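Local coordinates for protein neural-cadherin (Drosophila melanogaster, PDB 3UBF) that mediates calcium-dependent, mainly homophilic adhesion between cells through a chain of extracellular cadherin domains, at residues A[3-11]-A[23-33]. Residues are numbered along the deposited sequence; the frame is centred on the assembly and turned at random.
Sequences VRPTKRIEF and VFQLEKETDKE
F24 of strand 22-25 presents one ring face to I9 of strand 3-12, whose CG2 methyl lies 4.0 Å from the F24 ring centroid, a CH-pi contact offset toward the rim. The F11 ring lies nearly parallel to that of F24, planes 21° apart, but slid so far that they barely overlap. With chi1 at -169°, V23 turns CG1 to the side opposite its own amide N and sets this methyl over the centre of the F11 ring, 3.4 Å from its centroid.

K7 joins the apolar part to the charged part. Its CG meets L26 CD2 and its CE lies obliquely by the F24 ring, while the bend at chi2 (67°) helps direct NZ into a salt bridge with E27 OE2, 2.9 Å away and met from above the carboxylate plane; a water links NZ to Q25 O.

Farther along, the extended arm of R4 forms a salt bridge with E33, the two approaching from opposite directions; R4 NH2 donates to E33 OE1 (3.0 Å) in the guanidinium plane but tilted out of the carboxylate plane, on its syn side. E29 N reaches the same oxygen from the opposite carboxylate face (2.8 Å), and D88 holds R4 NE from strand 88-97.

These strands edge the two facing sheets of a cadherin-type beta sandwich. Apolar groups pack across one end of this margin, whereas the doubly gripped E33 oxygen ties the loop after strand 22-25 to R4, whose positive charge probably favours an ionised E33.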
loop_
_atom_site.group_PDB
_atom_site.type_symbol
_atom_site.label_atom_id
_atom_site.label_comp_id
_atom_site.label_asym_id
_atom_site.label_seq_id
_atom_site.Cartn_x
_atom_site.Cartn_y
_atom_site.Cartn_z
ATOM N N VAL A 3 -30.015 38.187 -1.480
ATOM C CA VAL A 3 -29.152 37.014 -1.519
ATOM C C VAL A 3 -28.015 37.244 -2.509
ATOM O O VAL A 3 -28.243 37.619 -3.662
ATOM C CB VAL A 3 -29.938 35.716 -1.884
ATOM C CG1 VAL A 3 -28.993 34.531 -2.057
ATOM C CG2 VAL A 3 -30.983 35.399 -0.824
ATOM N N ARG A 4 -26.794 37.023 -2.039
ATOM C CA ARG A 4 -25.606 37.154 -2.862
ATOM C C ARG A 4 -25.223 35.814 -3.489
ATOM O O ARG A 4 -25.557 34.752 -2.938
ATOM C CB ARG A 4 -24.446 37.673 -2.019
ATOM C CG ARG A 4 -24.585 39.121 -1.602
ATOM C CD ARG A 4 -23.411 39.542 -0.744
ATOM N NE ARG A 4 -23.582 40.904 -0.254
ATOM C CZ ARG A 4 -22.656 41.590 0.407
ATOM N NH1 ARG A 4 -21.465 41.052 0.668
ATOM N NH2 ARG A 4 -22.929 42.824 0.802
ATOM N N PRO A 5 -24.520 35.855 -4.646
ATOM C CA PRO A 5 -23.974 34.649 -5.263
ATOM C C PRO A 5 -23.241 33.805 -4.234
ATOM O O PRO A 5 -22.443 34.329 -3.453
ATOM C CB PRO A 5 -22.976 35.199 -6.297
ATOM C CG PRO A 5 -22.793 36.662 -5.946
ATOM C CD PRO A 5 -24.144 37.050 -5.420
ATOM N N THR A 6 -23.545 32.513 -4.228
ATOM C CA THR A 6 -22.997 31.578 -3.272
ATOM C C THR A 6 -21.475 31.562 -3.382
ATOM O O THR A 6 -20.922 31.427 -4.473
ATOM C CB THR A 6 -23.597 30.174 -3.492
ATOM O OG1 THR A 6 -25.011 30.233 -3.290
ATOM C CG2 THR A 6 -22.995 29.153 -2.536
ATOM N N LYS A 7 -20.811 31.747 -2.245
ATOM C CA LYS A 7 -19.362 31.691 -2.173
ATOM C C LYS A 7 -18.949 30.234 -2.171
ATOM O O LYS A 7 -19.279 29.507 -1.245
ATOM C CB LYS A 7 -18.863 32.385 -0.902
ATOM C CG LYS A 7 -17.362 32.294 -0.684
ATOM C CD LYS A 7 -16.605 33.078 -1.736
ATOM C CE LYS A 7 -15.201 33.377 -1.256
ATOM N NZ LYS A 7 -14.400 34.003 -2.342
ATOM N N ARG A 8 -18.259 29.816 -3.223
ATOM C CA ARG A 8 -17.748 28.454 -3.344
ATOM C C ARG A 8 -16.236 28.507 -3.283
ATOM O O ARG A 8 -15.618 29.357 -3.918
ATOM C CB ARG A 8 -18.180 27.819 -4.662
ATOM C CG ARG A 8 -19.662 27.528 -4.736
ATOM C CD ARG A 8 -20.065 26.995 -6.106
ATOM N NE ARG A 8 -21.463 26.566 -6.125
ATOM C CZ ARG A 8 -21.895 25.402 -5.643
ATOM N NH1 ARG A 8 -21.040 24.540 -5.096
ATOM N NH2 ARG A 8 -23.186 25.101 -5.702
ATOM N N ILE A 9 -15.642 27.609 -2.504
ATOM C CA ILE A 9 -14.205 27.610 -2.336
ATOM C C ILE A 9 -13.738 26.241 -1.839
ATOM O O ILE A 9 -14.416 25.595 -1.044
ATOM C CB ILE A 9 -13.767 28.783 -1.422
ATOM C CG1 ILE A 9 -12.295 29.129 -1.627
ATOM C CG2 ILE A 9 -14.147 28.527 0.033
ATOM C CD1 ILE A 9 -11.887 30.469 -0.997
ATOM N N GLU A 10 -12.582 25.814 -2.337
ATOM C CA GLU A 10 -12.011 24.507 -2.062
ATOM C C GLU A 10 -10.787 24.625 -1.138
ATOM O O GLU A 10 -9.864 25.402 -1.395
ATOM C CB GLU A 10 -11.615 23.845 -3.388
ATOM C CG GLU A 10 -11.318 22.345 -3.343
ATOM C CD GLU A 10 -10.979 21.787 -4.724
ATOM O OE1 GLU A 10 -11.817 21.902 -5.654
ATOM O OE2 GLU A 10 -9.866 21.238 -4.892
ATOM N N PHE A 11 -10.803 23.856 -0.056
ATOM C CA PHE A 11 -9.654 23.737 0.829
ATOM C C PHE A 11 -9.427 22.282 1.219
ATOM O O PHE A 11 -10.333 21.458 1.160
ATOM C CB PHE A 11 -9.820 24.614 2.076
ATOM C CG PHE A 11 -9.638 26.069 1.806
ATOM C CD1 PHE A 11 -10.740 26.915 1.735
ATOM C CD2 PHE A 11 -8.367 26.592 1.570
ATOM C CE1 PHE A 11 -10.584 28.263 1.454
ATOM C CE2 PHE A 11 -8.196 27.957 1.283
ATOM C CZ PHE A 11 -9.310 28.790 1.224
ATOM N N VAL A 23 -8.879 31.092 7.270
ATOM C CA VAL A 23 -8.751 30.334 6.036
ATOM C C VAL A 23 -8.919 31.250 4.826
ATOM O O VAL A 23 -8.103 31.252 3.900
ATOM C CB VAL A 23 -9.732 29.145 5.980
ATOM C CG1 VAL A 23 -9.374 28.232 4.809
ATOM C CG2 VAL A 23 -9.666 28.345 7.287
ATOM N N PHE A 24 -9.975 32.040 4.836
ATOM C CA PHE A 24 -10.180 32.960 3.748
ATOM C C PHE A 24 -11.024 34.131 4.211
ATOM O O PHE A 24 -11.707 34.066 5.246
ATOM C CB PHE A 24 -10.788 32.261 2.512
ATOM C CG PHE A 24 -12.191 31.760 2.716
ATOM C CD1 PHE A 24 -13.278 32.486 2.227
ATOM C CD2 PHE A 24 -12.432 30.563 3.398
ATOM C CE1 PHE A 24 -14.594 32.020 2.414
ATOM C CE2 PHE A 24 -13.729 30.098 3.598
ATOM C CZ PHE A 24 -14.814 30.822 3.100
ATOM N N GLN A 25 -10.928 35.194 3.424
ATOM C CA GLN A 25 -11.632 36.436 3.631
ATOM C C GLN A 25 -12.882 36.450 2.738
ATOM O O GLN A 25 -12.780 36.336 1.514
ATOM C CB GLN A 25 -10.682 37.584 3.265
ATOM C CG GLN A 25 -11.262 38.983 3.363
ATOM C CD GLN A 25 -11.619 39.334 4.770
ATOM O OE1 GLN A 25 -10.734 39.564 5.598
ATOM N NE2 GLN A 25 -12.920 39.361 5.068
ATOM N N LEU A 26 -14.053 36.565 3.354
ATOM C CA LEU A 26 -15.278 36.837 2.620
ATOM C C LEU A 26 -15.239 38.272 2.088
ATOM O O LEU A 26 -14.838 39.200 2.805
ATOM C CB LEU A 26 -16.488 36.655 3.516
ATOM C CG LEU A 26 -16.928 35.213 3.749
ATOM C CD1 LEU A 26 -17.886 35.138 4.925
ATOM C CD2 LEU A 26 -17.565 34.646 2.482
ATOM N N GLU A 27 -15.640 38.447 0.829
ATOM C CA GLU A 27 -15.574 39.754 0.187
ATOM C C GLU A 27 -16.768 40.600 0.574
ATOM O O GLU A 27 -17.854 40.085 0.868
ATOM C CB GLU A 27 -15.520 39.633 -1.331
ATOM C CG GLU A 27 -14.598 38.551 -1.866
ATOM C CD GLU A 27 -15.338 37.260 -2.121
ATOM O OE1 GLU A 27 -16.073 36.806 -1.215
ATOM O OE2 GLU A 27 -15.185 36.703 -3.231
ATOM N N LYS A 28 -16.557 41.909 0.557
ATOM C CA LYS A 28 -17.615 42.854 0.843
ATOM C C LYS A 28 -17.907 43.717 -0.387
ATOM O O LYS A 28 -16.985 44.093 -1.115
ATOM C CB LYS A 28 -17.217 43.713 2.038
ATOM C CG LYS A 28 -15.900 44.428 1.877
ATOM C CD LYS A 28 -15.428 44.984 3.201
ATOM C CE LYS A 28 -14.066 45.618 3.048
ATOM N NZ LYS A 28 -13.679 46.380 4.268
ATOM N N GLU A 29 -19.183 44.019 -0.620
ATOM C CA GLU A 29 -19.565 44.912 -1.719
ATOM C C GLU A 29 -19.360 46.375 -1.363
ATOM O O GLU A 29 -19.209 47.223 -2.249
ATOM C CB GLU A 29 -20.998 44.660 -2.194
ATOM C CG GLU A 29 -21.073 43.872 -3.517
ATOM C CD GLU A 29 -20.963 44.760 -4.780
ATOM O OE1 GLU A 29 -21.324 45.965 -4.738
ATOM O OE2 GLU A 29 -20.534 44.246 -5.842
ATOM N N THR A 30 -19.361 46.677 -0.071
ATOM C CA THR A 30 -19.059 48.033 0.372
ATOM C C THR A 30 -18.116 48.011 1.564
ATOM O O THR A 30 -18.046 47.013 2.300
ATOM C CB THR A 30 -20.333 48.918 0.607
ATOM O OG1 THR A 30 -19.961 50.145 1.243
ATOM C CG2 THR A 30 -21.345 48.229 1.480
ATOM N N ASP A 31 -17.382 49.111 1.722
ATOM C CA ASP A 31 -16.287 49.210 2.677
ATOM C C ASP A 31 -16.672 48.857 4.115
ATOM O O ASP A 31 -15.925 48.152 4.803
ATOM C CB ASP A 31 -15.673 50.613 2.623
ATOM C CG ASP A 31 -14.489 50.774 3.560
ATOM O OD1 ASP A 31 -13.644 49.853 3.643
ATOM O OD2 ASP A 31 -14.398 51.832 4.212
ATOM N N LYS A 32 -17.837 49.337 4.544
ATOM C CA LYS A 32 -18.246 49.264 5.946
ATOM C C LYS A 32 -19.169 48.080 6.280
ATOM O O LYS A 32 -19.909 48.103 7.269
ATOM C CB LYS A 32 -18.857 50.604 6.400
ATOM C CG LYS A 32 -17.882 51.797 6.398
ATOM C CD LYS A 32 -16.487 51.387 6.904
ATOM C CE LYS A 32 -15.528 52.574 7.045
ATOM N NZ LYS A 32 -14.124 52.051 7.201
ATOM N N GLU A 33 -19.114 47.032 5.474
ATOM C CA GLU A 33 -19.916 45.852 5.762
ATOM C C GLU A 33 -19.334 45.034 6.909
ATOM O O GLU A 33 -18.109 44.898 7.042
ATOM C CB GLU A 33 -20.107 44.999 4.508
ATOM C CG GLU A 33 -21.105 45.630 3.561
ATOM C CD GLU A 33 -21.266 44.892 2.252
ATOM O OE1 GLU A 33 -20.441 44.004 1.915
ATOM O OE2 GLU A 33 -22.255 45.215 1.564
HETATM O O HOH W 1 -12.008 34.406 -0.665
#